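Local atomic coordinates of tryparedoxin (Crithidia fasciculata, PDB entry 1O8X), a protein that probably carries reducing equivalents by thiol-disulfide exchange, as a thioredoxin-like oxidoreductase of the trypanosomatid response to oxidative stress. Residues 25-30 with 116-121; 30-35 with 61-66; 40-45 with 108-113; 54-59 with 134-139; 66-71 with 87-92. The protein carries 1 engineered substitution. All blocks are in the same frame, centred on the assembly; numbering follows the deposited sequence.

Contacts 2 and 5 are the core: both use strand 63-69, share Val66, and join parallel strands through regular backbone bonds, with apolar side chains filling the two faces of the sheet. Contact 3 is also buried, but it has no hydrogen bond across it; helix 41-57 begins there against a cis-proline loop at the redox site. Contact 4 holds the other end of that helix at the surface, where a salt bridge replaces sheet bonding. Partly buried contact 1 shares Leu30 with contact 2 and ties two loops by backbone, carboxylate and water bonds. Contacts 1 and 3 lie on opposite sides of the chain's centre, about 23 Å apart between contact centres.

Contact 1 (25-30 with 116-121); sequences SLAGKL and DADSGD
Lys29 O accepts two hydrogen bonds, one from the backbone N of Ala117 at 3.0 Å and one from water 1. The same water donates to Asp116 OD1 at 2.8 Å and accepts from Asp118 N, tying loop 25-30 to Asp116 and Asp118 of loop 116-121. Here the loop leading into strand 30-36 meets the loop leaving strand 111-116, just past the antiparallel, non-hydrogen-bonded pair Leu30-Asp116. Asp116 holds its carboxylate there with CG anti to the backbone N (chi1 177°), and its other oxygen, OD2, serves its own loop. That oxygen receives Ser119 OG at 2.7 Å through its anti lone pair, and Ser119 N from above the carboxylate plane; the latter bond closes an Asx motif. Farther out, Asp118 OD1 takes the N-H of Gly28 N at 2.9 Å, this donor too standing above the carboxylate plane. Gly28 suits its place in the type II turn from Leu26 to Lys29, since its phi of 82° favours glycine. Ala117 turns its methyl inward, with CB against Lys29 O (3.2 Å) and Leu26 O; a small side chain fits this close approach, and the methyl also rests on Val31. With N-H groups, a hydroxyl and a water donating to them, the two carboxylates are probably ionised, and backbone groups, carboxylates and a water join the turns with little apolar burial.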
# COMPACT_ATOMS: atom_id res chain seq x y z
N SER A 25 -12.37 -7.25 -5.27
CA SER A 25 -11.68 -7.22 -6.56
C SER A 25 -10.18 -7.56 -6.43
O SER A 25 -9.50 -7.73 -7.43
CB SER A 25 -11.85 -5.84 -7.23
OG SER A 25 -11.12 -4.84 -6.54
N LEU A 26 -9.68 -7.64 -5.19
CA LEU A 26 -8.28 -7.97 -4.95
C LEU A 26 -8.01 -9.48 -4.88
O LEU A 26 -6.88 -9.90 -4.67
CB LEU A 26 -7.82 -7.28 -3.67
CG LEU A 26 -7.89 -5.75 -3.69
CD1 LEU A 26 -7.29 -5.12 -2.45
CD2 LEU A 26 -7.24 -5.18 -4.94
N ALA A 27 -9.04 -10.31 -5.07
CA ALA A 27 -8.89 -11.76 -5.00
C ALA A 27 -7.70 -12.28 -5.80
O ALA A 27 -7.52 -11.96 -6.98
CB ALA A 27 -10.17 -12.42 -5.50
N GLY A 28 -6.87 -13.10 -5.15
CA GLY A 28 -5.74 -13.72 -5.80
C GLY A 28 -4.50 -12.87 -5.93
O GLY A 28 -3.46 -13.38 -6.31
N LYS A 29 -4.58 -11.58 -5.58
CA LYS A 29 -3.44 -10.66 -5.73
C LYS A 29 -2.53 -10.64 -4.51
O LYS A 29 -2.96 -11.01 -3.41
CB LYS A 29 -3.93 -9.23 -5.99
CG LYS A 29 -4.65 -9.13 -7.35
CD LYS A 29 -4.80 -7.71 -7.84
CE LYS A 29 -5.62 -7.69 -9.13
NZ LYS A 29 -5.63 -6.35 -9.80
N LEU A 30 -1.29 -10.22 -4.73
CA LEU A 30 -0.46 -9.73 -3.64
C LEU A 30 -0.87 -8.29 -3.40
O LEU A 30 -1.03 -7.52 -4.35
CB LEU A 30 1.01 -9.81 -4.04
CG LEU A 30 2.01 -9.21 -3.04
CD1 LEU A 30 2.07 -9.92 -1.71
CD2 LEU A 30 3.38 -9.19 -3.69
N ASP A 116 -0.55 -11.64 1.09
CA ASP A 116 -1.35 -12.38 0.12
C ASP A 116 -2.83 -12.10 0.41
O ASP A 116 -3.29 -12.33 1.53
CB ASP A 116 -1.04 -13.86 0.27
CG ASP A 116 -1.85 -14.71 -0.63
OD1 ASP A 116 -1.73 -14.56 -1.86
OD2 ASP A 116 -2.66 -15.53 -0.17
N ALA A 117 -3.57 -11.61 -0.58
CA ALA A 117 -5.00 -11.29 -0.36
C ALA A 117 -5.83 -12.48 0.12
O ALA A 117 -6.64 -12.32 1.03
CB ALA A 117 -5.65 -10.72 -1.61
N ASP A 118 -5.63 -13.65 -0.47
CA ASP A 118 -6.52 -14.78 -0.19
C ASP A 118 -6.28 -15.38 1.19
O ASP A 118 -7.21 -15.72 1.88
CB ASP A 118 -6.36 -15.85 -1.26
CG ASP A 118 -6.91 -15.45 -2.60
OD1 ASP A 118 -7.65 -14.44 -2.72
OD2 ASP A 118 -6.63 -16.11 -3.60
N SER A 119 -5.02 -15.52 1.59
CA SER A 119 -4.68 -16.18 2.85
C SER A 119 -4.50 -15.16 3.98
O SER A 119 -4.67 -15.51 5.16
CB SER A 119 -3.41 -17.00 2.69
OG SER A 119 -2.31 -16.14 2.47
N GLY A 120 -4.16 -13.92 3.62
CA GLY A 120 -3.78 -12.90 4.58
C GLY A 120 -2.34 -13.03 5.02
O GLY A 120 -1.85 -12.24 5.85
N ASP A 121 -1.63 -14.04 4.53
CA ASP A 121 -0.26 -14.26 5.00
C ASP A 121 0.69 -13.13 4.61
O ASP A 121 0.64 -12.57 3.52
CB ASP A 121 0.29 -15.59 4.48
CG ASP A 121 -0.51 -16.79 4.95
OD1 ASP A 121 -1.45 -16.67 5.77
OD2 ASP A 121 -0.22 -17.91 4.52
O HOH W 1 -4.18 -13.70 -3.00

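Contact 2 (30-35 with 61-66); sequences LVFFYF and KNFEVV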
# COMPACT_ATOMS: atom_id res chain seq x y z
N LEU A 30 -1.29 -10.22 -4.73
CA LEU A 30 -0.46 -9.73 -3.64
C LEU A 30 -0.87 -8.29 -3.40
O LEU A 30 -1.03 -7.52 -4.35
CB LEU A 30 1.01 -9.81 -4.04
CG LEU A 30 2.01 -9.21 -3.04
CD1 LEU A 30 2.07 -9.92 -1.71
CD2 LEU A 30 3.38 -9.19 -3.69
N VAL A 31 -1.05 -7.91 -2.14
CA VAL A 31 -1.49 -6.56 -1.80
C VAL A 31 -0.41 -5.89 -0.98
O VAL A 31 -0.04 -6.40 0.08
CB VAL A 31 -2.82 -6.58 -1.01
CG1 VAL A 31 -3.20 -5.18 -0.58
CG2 VAL A 31 -3.92 -7.18 -1.89
N PHE A 32 0.09 -4.76 -1.47
CA PHE A 32 1.06 -3.99 -0.71
C PHE A 32 0.36 -2.84 -0.01
O PHE A 32 -0.23 -1.97 -0.68
CB PHE A 32 2.10 -3.38 -1.64
CG PHE A 32 3.09 -4.35 -2.19
CD1 PHE A 32 2.99 -4.74 -3.52
CD2 PHE A 32 4.17 -4.82 -1.42
CE1 PHE A 32 3.90 -5.61 -4.08
CE2 PHE A 32 5.09 -5.71 -1.97
CZ PHE A 32 4.97 -6.10 -3.31
N PHE A 33 0.46 -2.79 1.30
CA PHE A 33 0.05 -1.62 2.08
C PHE A 33 1.19 -0.62 2.07
O PHE A 33 2.32 -0.94 2.49
CB PHE A 33 -0.27 -2.04 3.51
CG PHE A 33 -1.40 -3.00 3.61
CD1 PHE A 33 -1.20 -4.27 4.15
CD2 PHE A 33 -2.68 -2.64 3.18
CE1 PHE A 33 -2.27 -5.17 4.27
CE2 PHE A 33 -3.74 -3.54 3.27
CZ PHE A 33 -3.53 -4.81 3.83
N TYR A 34 0.92 0.57 1.55
CA TYR A 34 1.92 1.63 1.44
C TYR A 34 1.62 2.69 2.48
O TYR A 34 0.66 3.43 2.36
CB TYR A 34 1.90 2.24 0.03
CG TYR A 34 2.93 3.34 -0.15
CD1 TYR A 34 4.22 3.22 0.38
CD2 TYR A 34 2.62 4.51 -0.86
CE1 TYR A 34 5.17 4.22 0.20
CE2 TYR A 34 3.59 5.52 -1.04
CZ TYR A 34 4.86 5.35 -0.52
OH TYR A 34 5.85 6.31 -0.66
N PHE A 35 2.44 2.71 3.52
CA PHE A 35 2.30 3.68 4.60
C PHE A 35 3.15 4.90 4.27
O PHE A 35 4.37 4.80 4.10
CB PHE A 35 2.77 3.07 5.93
CG PHE A 35 2.00 1.84 6.32
CD1 PHE A 35 2.36 0.59 5.83
CD2 PHE A 35 0.88 1.94 7.14
CE1 PHE A 35 1.62 -0.55 6.16
CE2 PHE A 35 0.15 0.79 7.49
CZ PHE A 35 0.53 -0.44 6.99
N LYS A 61 2.93 -9.07 -12.63
CA LYS A 61 3.31 -9.67 -11.34
C LYS A 61 2.13 -9.75 -10.36
O LYS A 61 2.30 -10.15 -9.21
CB LYS A 61 4.52 -8.97 -10.72
CG LYS A 61 5.77 -9.09 -11.58
CD LYS A 61 7.05 -8.69 -10.87
CE LYS A 61 8.21 -8.61 -11.85
NZ LYS A 61 8.41 -9.88 -12.61
N ASN A 62 0.94 -9.37 -10.84
CA ASN A 62 -0.33 -9.55 -10.13
C ASN A 62 -0.36 -9.01 -8.70
O ASN A 62 -0.56 -9.74 -7.72
CB ASN A 62 -0.79 -11.02 -10.17
CG ASN A 62 -2.27 -11.16 -9.84
OD1 ASN A 62 -2.67 -12.09 -9.16
ND2 ASN A 62 -3.10 -10.24 -10.35
N PHE A 63 -0.16 -7.71 -8.59
CA PHE A 63 -0.24 -7.08 -7.29
C PHE A 63 -1.01 -5.77 -7.37
O PHE A 63 -1.23 -5.20 -8.45
CB PHE A 63 1.15 -6.90 -6.65
CG PHE A 63 2.06 -5.92 -7.37
CD1 PHE A 63 2.00 -4.56 -7.10
CD2 PHE A 63 2.99 -6.38 -8.29
CE1 PHE A 63 2.84 -3.68 -7.77
CE2 PHE A 63 3.85 -5.50 -8.94
CZ PHE A 63 3.77 -4.14 -8.68
N GLU A 64 -1.39 -5.29 -6.19
CA GLU A 64 -2.03 -3.99 -6.04
C GLU A 64 -1.36 -3.26 -4.89
O GLU A 64 -0.76 -3.90 -4.03
CB GLU A 64 -3.52 -4.20 -5.75
CG GLU A 64 -4.37 -2.93 -5.75
CD GLU A 64 -4.20 -2.10 -7.01
OE1 GLU A 64 -3.29 -1.24 -7.06
OE2 GLU A 64 -4.97 -2.33 -7.97
N VAL A 65 -1.46 -1.93 -4.90
CA VAL A 65 -0.94 -1.08 -3.83
C VAL A 65 -2.13 -0.37 -3.18
O VAL A 65 -2.99 0.19 -3.88
CB VAL A 65 0.12 -0.07 -4.33
CG1 VAL A 65 0.54 0.86 -3.20
CG2 VAL A 65 1.32 -0.79 -4.88
N VAL A 66 -2.19 -0.40 -1.85
CA VAL A 66 -3.22 0.27 -1.08
C VAL A 66 -2.55 1.29 -0.17
O VAL A 66 -1.83 0.94 0.76
CB VAL A 66 -4.04 -0.73 -0.25
CG1 VAL A 66 -5.09 -0.01 0.59
CG2 VAL A 66 -4.70 -1.76 -1.16
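Phe32 N donates to Glu64 O at 2.8 Å in a nearly straight bond (178°), and Phe32 O accepts from Val66 N at the same length. Leu30 N bonds to Asn62 O, Leu30 O accepts from Glu64 N, and Tyr34 N bonds to Val66 O, as parallel strands require. Outside this ladder the phenylalanines meet edge to face: the CE1 edge of Phe32 approaches one face of Phe63, 3.7 Å from its CD1, with the ring planes at 85°. Phe63 reaches this position with CG between its backbone N and carbonyl carbon (chi1 66°). Val65 CG1 lies 3.8 Å from Tyr34 CB on the same face. On the other face Val31 CG1 touches Val66 CG2 at 3.8 Å, the branched side chains suiting an extended backbone. Two polar ends are met: Glu64 OE1 by Val65 N and Tyr54 OH, Tyr34 OH by Thr47 OG1. Backbone polarity is thus spent within the beta-alpha-beta unit's sheet, leaving largely apolar faces to pack against helix 41-57 on one side and, in part, helix 94-103 on the other.

Contact 3 (40-45 with 108-113); sequences CPPARG and SIPTLI. Engineered in segment 40-45: Ala43 (natural residue Cys).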
# COMPACT_ATOMS: atom_id res chain seq x y z
N CYS A 40 5.86 13.57 4.69
CA CYS A 40 7.03 12.72 4.90
C CYS A 40 8.17 13.05 3.90
O CYS A 40 7.99 12.80 2.70
CB CYS A 40 6.62 11.27 4.77
SG CYS A 40 7.96 10.07 4.86
N PRO A 41 9.31 13.59 4.35
CA PRO A 41 10.38 13.92 3.39
C PRO A 41 10.91 12.75 2.52
O PRO A 41 10.90 12.90 1.30
CB PRO A 41 11.48 14.56 4.26
CG PRO A 41 10.75 15.05 5.44
CD PRO A 41 9.64 14.05 5.72
N PRO A 42 11.35 11.62 3.09
CA PRO A 42 11.89 10.54 2.25
C PRO A 42 10.86 9.92 1.30
O PRO A 42 11.26 9.33 0.29
CB PRO A 42 12.41 9.51 3.26
CG PRO A 42 11.72 9.83 4.54
CD PRO A 42 11.44 11.30 4.53
N ALA A 43 9.57 10.07 1.57
CA ALA A 43 8.59 9.53 0.63
C ALA A 43 8.60 10.26 -0.72
O ALA A 43 8.19 9.68 -1.73
CB ALA A 43 7.18 9.52 1.22
N ARG A 44 9.07 11.51 -0.74
CA ARG A 44 9.10 12.26 -2.00
C ARG A 44 9.95 11.55 -3.04
O ARG A 44 9.53 11.45 -4.19
CB ARG A 44 9.57 13.70 -1.80
CG ARG A 44 8.52 14.59 -1.15
CD ARG A 44 9.01 15.99 -0.83
NE ARG A 44 7.92 16.78 -0.24
CZ ARG A 44 7.11 17.55 -0.94
NH1 ARG A 44 7.28 17.67 -2.25
NH2 ARG A 44 6.15 18.22 -0.33
N GLY A 45 11.12 11.06 -2.64
CA GLY A 45 12.00 10.37 -3.56
C GLY A 45 11.57 8.93 -3.82
O GLY A 45 11.80 8.39 -4.91
N SER A 108 8.24 4.13 11.14
CA SER A 108 8.61 5.21 10.25
C SER A 108 8.00 4.96 8.89
O SER A 108 7.58 3.83 8.54
CB SER A 108 10.12 5.35 10.11
OG SER A 108 10.65 4.20 9.50
N ILE A 109 7.90 6.03 8.13
CA ILE A 109 7.40 5.98 6.77
C ILE A 109 8.46 6.61 5.86
O ILE A 109 9.26 7.45 6.30
CB ILE A 109 6.01 6.64 6.66
CG1 ILE A 109 5.97 8.01 7.34
CG2 ILE A 109 4.95 5.69 7.27
CD1 ILE A 109 4.78 8.83 6.92
N PRO A 110 8.51 6.24 4.59
CA PRO A 110 7.59 5.28 3.94
C PRO A 110 7.89 3.83 4.32
O PRO A 110 9.04 3.47 4.58
CB PRO A 110 7.87 5.50 2.45
CG PRO A 110 9.31 5.96 2.39
CD PRO A 110 9.51 6.79 3.64
N THR A 111 6.84 3.00 4.32
CA THR A 111 6.98 1.55 4.58
C THR A 111 6.04 0.85 3.62
O THR A 111 4.96 1.35 3.34
CB THR A 111 6.64 1.24 6.04
OG1 THR A 111 7.71 1.70 6.87
CG2 THR A 111 6.58 -0.25 6.30
N LEU A 112 6.46 -0.32 3.12
CA LEU A 112 5.65 -1.06 2.17
C LEU A 112 5.62 -2.52 2.59
O LEU A 112 6.67 -3.16 2.62
CB LEU A 112 6.29 -0.88 0.79
CG LEU A 112 5.58 -1.29 -0.49
CD1 LEU A 112 4.32 -0.54 -0.67
CD2 LEU A 112 6.50 -1.05 -1.66
N ILE A 113 4.42 -3.03 2.89
CA ILE A 113 4.24 -4.39 3.40
C ILE A 113 3.32 -5.16 2.48
O ILE A 113 2.20 -4.73 2.21
CB ILE A 113 3.67 -4.32 4.82
CG1 ILE A 113 4.72 -3.57 5.66
CG2 ILE A 113 3.31 -5.72 5.37
CD1 ILE A 113 4.60 -3.64 7.10
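Ala43 and Pro110 bring their CA atoms within 5.5 Å of each other, the first turn of helix 41-57 facing a loop whose Ile109-Pro110 peptide is cis. This is the cis-proline loop of the thioredoxin fold, set beside the redox motif. In Cys40, the N-cap residue, a trans first torsion (chi1 175°) swings SG away from the residue's own N and brings the sulfur 3.3 Å from Ile109 O and 3.8 Å from Pro110 CD. SG also accepts a weak capping bond from Ala43 N. Ile109 CD1 lies 3.7 Å from Cys40 CB, an apolar branch suited to a buried place beside the cysteine; Ile109 also packs on Trp39 and Trp70. Pro42 lies obliquely across Pro110, CG to CD 3.9 Å, two compact apolar rings in van der Waals contact. Ala43 is an engineered residue whose CB stands 4.3 Å from Pro110 CB; the natural cysteine here forms a disulfide with Cys40 in another structure of the protein, and that bond cannot exist in this one. The chemistry implies a sulfur set between the helix start and a backbone carbonyl, with apolar carbons against its flank and no hydrogen bond joining helix to loop.

Contact 4 (54-59 with 134-139); sequences YDKFHE and DPEGEQ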
# COMPACT_ATOMS: atom_id res chain seq x y z
N TYR A 54 5.14 -0.07 -10.14
CA TYR A 54 3.73 -0.40 -10.25
C TYR A 54 3.29 -0.38 -11.71
O TYR A 54 2.63 -1.30 -12.17
CB TYR A 54 2.92 0.60 -9.43
CG TYR A 54 1.43 0.41 -9.43
CD1 TYR A 54 0.84 -0.46 -8.53
CD2 TYR A 54 0.61 1.11 -10.31
CE1 TYR A 54 -0.53 -0.64 -8.50
CE2 TYR A 54 -0.75 0.94 -10.29
CZ TYR A 54 -1.32 0.06 -9.39
OH TYR A 54 -2.66 -0.12 -9.34
N ASP A 55 3.66 0.68 -12.43
CA ASP A 55 3.21 0.79 -13.81
C ASP A 55 3.76 -0.36 -14.66
O ASP A 55 3.04 -0.91 -15.50
CB ASP A 55 3.59 2.16 -14.38
CG ASP A 55 2.66 3.28 -13.91
OD1 ASP A 55 1.57 3.03 -13.34
OD2 ASP A 55 2.96 4.48 -14.11
N LYS A 56 5.01 -0.74 -14.42
CA LYS A 56 5.65 -1.82 -15.18
C LYS A 56 5.04 -3.18 -14.87
O LYS A 56 4.88 -4.02 -15.77
CB LYS A 56 7.14 -1.90 -14.85
CG LYS A 56 8.01 -0.83 -15.48
CD LYS A 56 9.46 -0.97 -15.01
CE LYS A 56 10.38 0.10 -15.59
NZ LYS A 56 11.70 0.15 -14.89
N PHE A 57 4.72 -3.43 -13.60
CA PHE A 57 4.55 -4.80 -13.10
C PHE A 57 3.26 -5.13 -12.38
O PHE A 57 3.04 -6.31 -12.08
CB PHE A 57 5.74 -5.21 -12.21
CG PHE A 57 7.08 -5.14 -12.90
CD1 PHE A 57 8.11 -4.38 -12.37
CD2 PHE A 57 7.31 -5.84 -14.09
CE1 PHE A 57 9.34 -4.31 -12.99
CE2 PHE A 57 8.55 -5.77 -14.72
CZ PHE A 57 9.58 -5.01 -14.16
N HIS A 58 2.39 -4.16 -12.07
CA HIS A 58 1.23 -4.52 -11.26
C HIS A 58 0.34 -5.57 -11.94
O HIS A 58 -0.20 -6.44 -11.28
CB HIS A 58 0.44 -3.29 -10.76
CG HIS A 58 -0.55 -2.74 -11.74
ND1 HIS A 58 -0.21 -1.82 -12.71
CD2 HIS A 58 -1.89 -2.90 -11.83
CE1 HIS A 58 -1.29 -1.49 -13.40
NE2 HIS A 58 -2.33 -2.12 -12.87
N GLU A 59 0.24 -5.50 -13.26
CA GLU A 59 -0.52 -6.52 -13.99
C GLU A 59 0.25 -7.84 -14.12
O GLU A 59 -0.25 -8.91 -13.72
CB GLU A 59 -0.96 -6.00 -15.36
CG GLU A 59 -1.70 -4.68 -15.35
CD GLU A 59 -1.65 -3.99 -16.70
OE1 GLU A 59 -2.15 -4.59 -17.68
OE2 GLU A 59 -1.12 -2.85 -16.79
N ASP A 134 16.05 -3.16 -6.62
CA ASP A 134 15.64 -4.16 -7.58
C ASP A 134 14.53 -3.60 -8.46
O ASP A 134 13.42 -4.11 -8.43
CB ASP A 134 15.23 -5.43 -6.82
CG ASP A 134 14.83 -6.58 -7.72
OD1 ASP A 134 15.29 -6.69 -8.89
OD2 ASP A 134 14.05 -7.46 -7.27
N PRO A 135 14.82 -2.57 -9.27
CA PRO A 135 13.77 -1.93 -10.08
C PRO A 135 13.13 -2.86 -11.10
O PRO A 135 12.01 -2.58 -11.51
CB PRO A 135 14.49 -0.78 -10.78
CG PRO A 135 15.92 -1.17 -10.78
CD PRO A 135 16.13 -1.92 -9.48
N GLU A 136 13.80 -3.93 -11.52
CA GLU A 136 13.20 -4.84 -12.48
C GLU A 136 12.52 -6.03 -11.80
O GLU A 136 12.00 -6.92 -12.48
CB GLU A 136 14.21 -5.29 -13.54
CG GLU A 136 14.69 -4.18 -14.47
CD GLU A 136 13.56 -3.30 -15.00
OE1 GLU A 136 12.68 -3.84 -15.71
OE2 GLU A 136 13.54 -2.08 -14.71
N GLY A 137 12.49 -6.02 -10.47
CA GLY A 137 11.76 -7.04 -9.73
C GLY A 137 12.26 -8.45 -9.94
O GLY A 137 11.46 -9.38 -9.91
N GLU A 138 13.57 -8.61 -10.10
CA GLU A 138 14.16 -9.92 -10.32
C GLU A 138 13.98 -10.80 -9.08
O GLU A 138 13.93 -12.02 -9.16
CB GLU A 138 15.63 -9.76 -10.71
CG GLU A 138 15.80 -9.20 -12.12
CD GLU A 138 17.24 -9.14 -12.59
OE1 GLU A 138 18.16 -9.53 -11.84
OE2 GLU A 138 17.45 -8.68 -13.73
N GLN A 139 13.89 -10.16 -7.92
CA GLN A 139 13.71 -10.89 -6.66
C GLN A 139 12.34 -10.66 -6.03
O GLN A 139 12.10 -11.08 -4.88
CB GLN A 139 14.82 -10.55 -5.66
CG GLN A 139 16.21 -10.97 -6.13
CD GLN A 139 16.29 -12.42 -6.57
OE1 GLN A 139 16.85 -12.72 -7.63
NE2 GLN A 139 15.73 -13.32 -5.76
O HOH W 2 10.95 -0.08 -11.87
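The C-terminal part of helix 41-57 meets a type I beta turn from Asp134 to Gly137, and Lys56 and Phe57 of the helix make the touch. Lys56 NZ forms a salt bridge with Glu136 OE2 at 2.9 Å, using the syn lone pair of that oxygen. The lysine chain runs extended beyond CG while Glu136 bends at its second torsion (chi2 -46°), and the two side chains cross at about a right angle. Water 2 makes a second link, accepting from Lys56 NZ and donating to Pro135 O at 2.7 Å. Beside the charges the Phe57 ring turns its edge to Pro135 O, 3.5 Å from CE1 and near the ring plane, where the weakly positive rim of an aromatic ring suits a carbonyl oxygen. Phe57 CZ is also 3.5 Å from Glu136 O. Gly137 accommodates the positive phi that ends the turn, and Asp134 steadies what follows, OD1 accepting from Glu138 N at 2.8 Å and OD2 from Gln139 N. Within the fold, Lys56 has another salt bridge to Glu52 one turn earlier, Phe57 packs on Phe53 and on Phe63 of strand 63-69, and Asp134 bonds Trp142; the loop after helix 127-131 lies against the C-terminal end of helix 41-57.

Contact 5 (66-71 with 87-92); sequences VFCTWD and LAVPFA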
# COMPACT_ATOMS: atom_id res chain seq x y z
N VAL A 66 -2.19 -0.40 -1.85
CA VAL A 66 -3.22 0.27 -1.08
C VAL A 66 -2.55 1.29 -0.17
O VAL A 66 -1.83 0.94 0.76
CB VAL A 66 -4.04 -0.73 -0.25
CG1 VAL A 66 -5.09 -0.01 0.59
CG2 VAL A 66 -4.70 -1.76 -1.16
N PHE A 67 -2.75 2.57 -0.47
CA PHE A 67 -2.21 3.65 0.34
C PHE A 67 -2.91 3.71 1.70
O PHE A 67 -4.15 3.80 1.77
CB PHE A 67 -2.36 4.97 -0.43
CG PHE A 67 -1.95 6.21 0.35
CD1 PHE A 67 -0.79 6.24 1.11
CD2 PHE A 67 -2.72 7.36 0.26
CE1 PHE A 67 -0.42 7.40 1.79
CE2 PHE A 67 -2.36 8.51 0.95
CZ PHE A 67 -1.21 8.52 1.71
N CYS A 68 -2.09 3.65 2.75
CA CYS A 68 -2.51 3.72 4.14
C CYS A 68 -1.92 4.99 4.73
O CYS A 68 -0.74 5.05 5.07
CB CYS A 68 -2.00 2.49 4.89
SG CYS A 68 -2.70 0.95 4.30
N THR A 69 -2.74 6.03 4.84
CA THR A 69 -2.24 7.35 5.13
C THR A 69 -1.84 7.62 6.59
O THR A 69 -2.49 7.15 7.52
CB THR A 69 -3.28 8.37 4.63
OG1 THR A 69 -2.71 9.67 4.70
CG2 THR A 69 -4.51 8.43 5.54
N TRP A 70 -0.76 8.37 6.78
CA TRP A 70 -0.44 8.99 8.07
C TRP A 70 -0.72 10.51 8.06
O TRP A 70 -0.37 11.22 9.00
CB TRP A 70 1.01 8.71 8.46
CG TRP A 70 1.25 7.32 9.03
CD1 TRP A 70 0.44 6.22 8.95
CD2 TRP A 70 2.41 6.91 9.75
NE1 TRP A 70 1.02 5.15 9.60
CE2 TRP A 70 2.23 5.55 10.09
CE3 TRP A 70 3.59 7.55 10.15
CZ2 TRP A 70 3.19 4.83 10.82
CZ3 TRP A 70 4.53 6.85 10.85
CH2 TRP A 70 4.33 5.50 11.18
N ASP A 71 -1.34 11.00 6.99
CA ASP A 71 -1.88 12.36 6.98
C ASP A 71 -3.06 12.47 7.93
O ASP A 71 -3.97 11.64 7.90
CB ASP A 71 -2.34 12.77 5.59
CG ASP A 71 -1.18 13.14 4.70
OD1 ASP A 71 -0.52 14.18 4.95
OD2 ASP A 71 -0.84 12.42 3.76
N LEU A 87 -4.72 2.27 -5.11
CA LEU A 87 -5.89 2.38 -4.24
C LEU A 87 -5.56 3.04 -2.92
O LEU A 87 -4.38 3.21 -2.60
CB LEU A 87 -6.49 0.99 -3.98
CG LEU A 87 -6.68 0.08 -5.18
CD1 LEU A 87 -7.32 -1.24 -4.74
CD2 LEU A 87 -7.52 0.75 -6.23
N ALA A 88 -6.58 3.39 -2.15
CA ALA A 88 -6.38 3.94 -0.81
C ALA A 88 -7.46 3.52 0.15
O ALA A 88 -8.63 3.40 -0.23
CB ALA A 88 -6.32 5.47 -0.86
N VAL A 89 -7.08 3.31 1.40
CA VAL A 89 -8.07 3.20 2.47
C VAL A 89 -8.70 4.58 2.60
O VAL A 89 -7.98 5.58 2.65
CB VAL A 89 -7.43 2.79 3.83
CG1 VAL A 89 -8.48 2.77 4.94
CG2 VAL A 89 -6.74 1.43 3.71
N PRO A 90 -10.03 4.67 2.62
CA PRO A 90 -10.66 5.98 2.71
C PRO A 90 -10.23 6.73 3.97
O PRO A 90 -10.01 6.09 5.00
CB PRO A 90 -12.16 5.65 2.74
CG PRO A 90 -12.27 4.31 2.08
CD PRO A 90 -11.02 3.58 2.52
N PHE A 91 -10.08 8.04 3.86
CA PHE A 91 -9.67 8.88 4.99
C PHE A 91 -10.55 8.68 6.23
O PHE A 91 -10.05 8.74 7.36
CB PHE A 91 -9.65 10.36 4.58
CG PHE A 91 -9.11 11.27 5.65
CD1 PHE A 91 -7.74 11.39 5.86
CD2 PHE A 91 -9.98 11.99 6.47
CE1 PHE A 91 -7.24 12.22 6.86
CE2 PHE A 91 -9.49 12.83 7.47
CZ PHE A 91 -8.12 12.95 7.66
N ALA A 92 -11.84 8.43 6.02
CA ALA A 92 -12.79 8.16 7.11
C ALA A 92 -12.46 6.90 7.91
O ALA A 92 -12.87 6.77 9.06
CB ALA A 92 -14.21 8.08 6.56
O HOH W 3 -5.31 5.79 3.52
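Phe67 makes both backbone bonds of this contact: its N donates to Leu87 O at 2.8 Å, nearly straight at 174°, and its O accepts from Val89 N at 3.0 Å. These are the bonds of a short parallel pairing, supported by a CA-H...O contact from Ala88 CA to Phe67 O. Beyond the Val89 N bond the chains part, and water 3 bridges them, donating to Phe67 O and to Val89 O and accepting from Thr69 N at 2.9 Å, so it meets the backbone polarity that the strand no longer does. Thr69 serves a second polar role, its OG1 receiving Asp71 N in an ST turn that leads the chain out of the strand. Among the apolar contacts, Val66 CG1 touches Val89 CG2 at 3.8 Å, the two valines crossing at a slant, and Cys68 SG approaches the same methyl at 4.1 Å. On the other face Ala88's small methyl lets the strands pair closely beside Phe67, CA to CA 4.3 Å. Phe91 reaches back with its first torsion near trans (chi1 -175°), bringing CE1 near Asp71 O, which lies at the ring edge, 3.5 Å away. Phe67 and Ala88 face helix 74-81, where they meet Tyr80 and Phe81, while Val66 and Leu87 pack on Leu14 of strand 13-16. In the sheet, strand 63-69 stands between strands 87-88 and 30-36, and Asp71 ends beside Ser38, its hydrogen-bond partner.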